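PDB 2UWJ: type III export protein PSCG, which acts with PscE as a cytoplasmic chaperone that keeps the needle protein PscF of the type III secretion system from polymerising too early. Local coordinates for residues C[30-35]-C[42-47]; C[73-78]-C[107-112]. All blocks are in the same frame, centred on the assembly; numbering follows the deposited sequence.

Interaction 1: residues C[30-35]-C[42-47]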
# COMPACT_ATOMS: atom_id res chain seq x y z
N GLU C 30 -3.25 6.63 21.27
CA GLU C 30 -2.90 6.37 22.69
C GLU C 30 -2.80 4.86 22.93
O GLU C 30 -1.83 4.35 23.53
CB GLU C 30 -3.95 6.98 23.63
CG GLU C 30 -3.68 8.40 23.76
CD GLU C 30 -4.71 9.13 24.63
OE1 GLU C 30 -5.38 8.44 25.44
OE2 GLU C 30 -4.81 10.38 24.49
N TRP C 31 -3.79 4.15 22.42
CA TRP C 31 -3.77 2.67 22.53
C TRP C 31 -2.55 2.07 21.80
O TRP C 31 -1.90 1.18 22.32
CB TRP C 31 -5.09 2.16 21.98
CG TRP C 31 -5.17 0.69 21.82
CD1 TRP C 31 -5.28 -0.26 22.81
CD2 TRP C 31 -5.24 -0.00 20.58
NE1 TRP C 31 -5.43 -1.51 22.24
CE2 TRP C 31 -5.40 -1.37 20.88
CE3 TRP C 31 -5.18 0.41 19.24
CZ2 TRP C 31 -5.51 -2.33 19.89
CZ3 TRP C 31 -5.28 -0.55 18.24
CH2 TRP C 31 -5.44 -1.91 18.58
N LEU C 32 -2.21 2.55 20.58
CA LEU C 32 -1.03 2.06 19.86
C LEU C 32 0.24 2.30 20.69
O LEU C 32 1.18 1.49 20.66
CB LEU C 32 -0.87 2.74 18.49
CG LEU C 32 -1.90 2.28 17.45
CD1 LEU C 32 -1.85 3.28 16.28
CD2 LEU C 32 -1.56 0.82 16.98
N GLU C 33 0.30 3.42 21.40
CA GLU C 33 1.47 3.66 22.23
C GLU C 33 1.51 2.63 23.38
O GLU C 33 2.57 2.11 23.72
CB GLU C 33 1.45 5.10 22.75
CG GLU C 33 1.99 6.08 21.71
CD GLU C 33 1.81 7.53 22.09
OE1 GLU C 33 1.27 7.81 23.19
OE2 GLU C 33 2.20 8.42 21.29
N ARG C 34 0.36 2.30 23.96
CA ARG C 34 0.37 1.26 25.00
C ARG C 34 0.91 -0.05 24.43
O ARG C 34 1.54 -0.84 25.14
CB ARG C 34 -1.02 1.01 25.52
CG ARG C 34 -1.50 2.17 26.25
CD ARG C 34 -2.23 1.73 27.48
NE ARG C 34 -1.44 0.86 28.35
CZ ARG C 34 -1.61 0.83 29.66
NH1 ARG C 34 -2.51 1.62 30.22
NH2 ARG C 34 -0.89 0.01 30.41
N LEU C 35 0.68 -0.28 23.14
CA LEU C 35 1.13 -1.51 22.49
C LEU C 35 2.55 -1.42 21.94
O LEU C 35 3.04 -2.37 21.35
CB LEU C 35 0.17 -1.89 21.35
CG LEU C 35 -1.32 -2.06 21.63
CD1 LEU C 35 -1.98 -2.59 20.38
CD2 LEU C 35 -1.54 -3.02 22.75
N ARG C 42 2.73 8.18 16.49
CA ARG C 42 3.28 9.52 16.30
C ARG C 42 2.80 10.09 14.95
O ARG C 42 2.37 11.24 14.86
CB ARG C 42 4.81 9.44 16.39
CG ARG C 42 5.53 10.77 16.28
CD ARG C 42 5.16 11.65 17.41
NE ARG C 42 5.40 11.02 18.71
CZ ARG C 42 6.57 10.93 19.36
NH1 ARG C 42 7.71 11.42 18.87
NH2 ARG C 42 6.57 10.36 20.58
N LEU C 43 2.87 9.28 13.90
CA LEU C 43 2.31 9.63 12.59
C LEU C 43 0.84 10.08 12.70
O LEU C 43 0.41 11.14 12.17
CB LEU C 43 2.36 8.40 11.64
CG LEU C 43 1.55 8.57 10.33
CD1 LEU C 43 2.16 9.75 9.61
CD2 LEU C 43 1.65 7.30 9.40
N ILE C 44 0.03 9.29 13.39
CA ILE C 44 -1.40 9.63 13.53
C ILE C 44 -1.62 10.92 14.30
O ILE C 44 -2.42 11.78 13.88
CB ILE C 44 -2.17 8.44 14.24
CG1 ILE C 44 -2.24 7.21 13.27
CG2 ILE C 44 -3.59 8.89 14.63
CD1 ILE C 44 -2.36 5.78 14.07
N ARG C 45 -0.91 11.08 15.40
CA ARG C 45 -1.00 12.28 16.23
C ARG C 45 -0.66 13.50 15.38
O ARG C 45 -1.37 14.49 15.40
CB ARG C 45 0.03 12.18 17.38
CG ARG C 45 -0.42 11.30 18.60
CD ARG C 45 0.61 11.38 19.69
NE ARG C 45 0.32 10.48 20.81
CZ ARG C 45 -0.62 10.71 21.73
NH1 ARG C 45 -1.35 11.81 21.63
NH2 ARG C 45 -0.81 9.87 22.75
N ILE C 46 0.47 13.41 14.67
CA ILE C 46 0.92 14.55 13.83
C ILE C 46 -0.06 14.89 12.67
O ILE C 46 -0.42 16.06 12.43
CB ILE C 46 2.30 14.27 13.29
CG1 ILE C 46 3.29 14.37 14.47
CG2 ILE C 46 2.64 15.30 12.16
CD1 ILE C 46 4.70 13.80 14.18
N SER C 47 -0.53 13.86 11.98
CA SER C 47 -1.46 14.06 10.90
C SER C 47 -2.76 14.70 11.43
O SER C 47 -3.31 15.64 10.82
CB SER C 47 -1.79 12.72 10.20
OG SER C 47 -2.79 12.92 9.22
O HOH W 1 -2.85 12.13 24.34
O HOH W 2 3.64 10.60 22.30
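Arg45 and Glu33 form a two-pronged salt bridge between antiparallel helices 22-34 and 38-51. The guanidinium grips side-on. Arg45 NE gives a hydrogen bond to Glu33 OE2 at 2.8 Å, and Arg45 NH2 gives one to Glu33 OE1 at 3.0 Å. Both are nearly straight. The two oxygens lie close to the guanidinium plane, but the donors sit well above the plane of the carboxylate, and the two groups are tilted 33° apart. The two side chains come from opposite directions. Arg45 has CG anti to its carbonyl carbon (chi1 -81°) and is then extended as far as NE, which carries the guanidinium across to the other helix.

Glu30, one turn before Glu33, crosses the arginine at about a right angle. Glu30 CG lies 3.4 Å from Arg45 NH2. A water donates to Glu30 OE2 and accepts from Arg45 NH1. A second water donates to Glu33 OE2 and makes a weak bond with Arg42 NH2.

Deeper in the interface, the CD1 methyls of Leu32 and Ile44 meet at 3.4 Å, tighter than usual for two carbons. The segments run antiparallel at 161°, a helical hairpin consistent with this TPR-clan family. The bidentate grip restricts rotation of the Arg45 guanidinium. The nearby carboxylate of Glu30 probably adds to the electrostatic stabilisation of its positive charge.

Interaction 2: residues C[73-78]-C[107-112]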
# COMPACT_ATOMS: atom_id res chain seq x y z
N TRP C 73 5.98 15.98 7.39
CA TRP C 73 4.90 16.62 8.12
C TRP C 73 5.40 17.89 8.78
O TRP C 73 4.65 18.89 8.79
CB TRP C 73 4.32 15.70 9.21
CG TRP C 73 3.77 14.47 8.61
CD1 TRP C 73 4.44 13.29 8.35
CD2 TRP C 73 2.43 14.28 8.16
NE1 TRP C 73 3.57 12.37 7.75
CE2 TRP C 73 2.33 12.97 7.63
CE3 TRP C 73 1.28 15.10 8.14
CZ2 TRP C 73 1.13 12.46 7.10
CZ3 TRP C 73 0.08 14.58 7.61
CH2 TRP C 73 0.02 13.30 7.11
N PHE C 74 6.61 17.89 9.33
CA PHE C 74 7.13 19.13 9.96
C PHE C 74 7.38 20.22 8.88
O PHE C 74 7.08 21.39 9.13
CB PHE C 74 8.39 18.84 10.79
CG PHE C 74 8.18 17.72 11.81
CD1 PHE C 74 7.01 17.67 12.55
CD2 PHE C 74 9.16 16.72 11.99
CE1 PHE C 74 6.80 16.61 13.49
CE2 PHE C 74 8.96 15.68 12.91
CZ PHE C 74 7.79 15.62 13.66
N ALA C 75 7.93 19.83 7.71
CA ALA C 75 8.09 20.81 6.60
C ALA C 75 6.68 21.41 6.26
O ALA C 75 6.52 22.63 6.08
CB ALA C 75 8.62 20.11 5.35
N LEU C 76 5.66 20.56 6.18
CA LEU C 76 4.31 21.06 5.80
C LEU C 76 3.83 22.05 6.86
O LEU C 76 3.19 23.08 6.51
CB LEU C 76 3.29 19.91 5.66
CG LEU C 76 3.49 19.05 4.36
CD1 LEU C 76 2.65 17.77 4.45
CD2 LEU C 76 3.13 19.84 3.14
N CYS C 77 4.08 21.75 8.14
CA CYS C 77 3.66 22.62 9.24
C CYS C 77 4.38 23.99 9.15
O CYS C 77 3.77 25.08 9.34
CB CYS C 77 3.97 21.96 10.61
SG CYS C 77 2.79 20.67 11.02
N GLU C 78 5.67 23.94 8.90
CA GLU C 78 6.47 25.17 8.76
C GLU C 78 5.91 26.00 7.56
O GLU C 78 5.80 27.24 7.61
CB GLU C 78 7.95 24.81 8.54
CG GLU C 78 8.63 24.43 9.85
CD GLU C 78 9.97 23.69 9.67
OE1 GLU C 78 10.19 23.08 8.61
OE2 GLU C 78 10.76 23.72 10.61
N ALA C 107 12.50 17.39 -2.77
CA ALA C 107 12.73 18.01 -4.07
C ALA C 107 11.39 18.47 -4.64
O ALA C 107 11.28 19.58 -5.18
CB ALA C 107 13.39 17.00 -5.03
N GLY C 108 10.35 17.65 -4.54
CA GLY C 108 9.06 18.08 -5.07
C GLY C 108 8.45 19.28 -4.33
O GLY C 108 7.93 20.22 -4.95
N MET C 109 8.54 19.31 -3.01
CA MET C 109 7.92 20.43 -2.31
C MET C 109 8.72 21.72 -2.57
O MET C 109 8.17 22.80 -2.73
CB MET C 109 7.81 20.16 -0.80
CG MET C 109 6.70 21.05 -0.14
SD MET C 109 6.87 20.96 1.61
CE MET C 109 5.80 22.43 2.06
N ARG C 110 10.04 21.60 -2.63
CA ARG C 110 10.88 22.75 -2.90
C ARG C 110 10.49 23.31 -4.26
O ARG C 110 10.32 24.52 -4.44
CB ARG C 110 12.34 22.35 -2.89
CG ARG C 110 13.26 23.37 -3.52
CD ARG C 110 14.67 23.17 -3.01
NE ARG C 110 14.79 23.64 -1.63
CZ ARG C 110 15.87 23.53 -0.86
NH1 ARG C 110 16.98 22.95 -1.34
NH2 ARG C 110 15.85 24.03 0.39
N ALA C 111 10.34 22.42 -5.23
CA ALA C 111 9.98 22.82 -6.57
C ALA C 111 8.60 23.47 -6.63
O ALA C 111 8.39 24.46 -7.33
CB ALA C 111 10.03 21.63 -7.51
N GLN C 112 7.64 22.96 -5.88
CA GLN C 112 6.33 23.55 -5.94
C GLN C 112 6.18 24.82 -5.11
O GLN C 112 5.42 25.72 -5.46
CB GLN C 112 5.28 22.52 -5.50
CG GLN C 112 4.09 23.13 -4.81
CD GLN C 112 2.90 22.22 -4.80
OE1 GLN C 112 3.02 21.00 -4.66
NE2 GLN C 112 1.72 22.82 -4.93
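Met109 carries the contact from helix 100-113 to Ala75 and Leu76 on helix 71-80. Along 107-112, Ala107 O and Gly108 O accept the backbone hydrogen bonds of Ala111 N and Gln112 N.

Met109 points toward the other helix. CG anti to the backbone N (chi1 -159°) and an extended chain beyond it carry the thioether across to helix 71-80. The nearest CA atoms of the two backbones, those of Leu76 and Met109, are 8.9 Å apart. Met109 CE, the terminal methyl, packs on Leu76 CD2 at 3.9 Å. Met109 SD lies 4.2 Å from Leu76 CD2 and also 4.2 Å from Ala75 CB. The short alanine side chain is met by sulfur, while Met109 CE lies 4.1 Å from Ala75 O. The Leu76 and Met109 side chains cross obliquely. No hydrogen bond joins the segments.

Arg110 turns to Ala92 of helix 84-95, the helix that also packs on Ala75 through Leu87. At the end of the segment, Gln112 binds the backbone of another protein chain, and Leu76 packs on an apolar side chain of that protein. Packing of a helix on the next-but-one helix, with the intervening helix 84-95 also on Ala75, is consistent with the stacked helices of a TPR-like superhelix, the clan to which this chaperone family belongs.

The two contacts follow one another along the chain, interaction 1 closing before interaction 2 opens. Their centres are about 23 Å apart, on opposite sides of the centre of the chain. Interaction 1 joins consecutive helices 22-34 and 38-51, while interaction 2 joins helices 71-80 and 100-113, with helix 84-95 between them in sequence. They meet where helix 38-51 packs on helix 71-80: Ile46 touches Trp73 and Phe74, and Leu43 and Ser47 touch Trp73. Packing therefore continues through this all-helical chaperone. Interaction 1 also has residues in contact with PscE, and residues of both segment pairs reach another protein chain, so these helices contribute to the assembly.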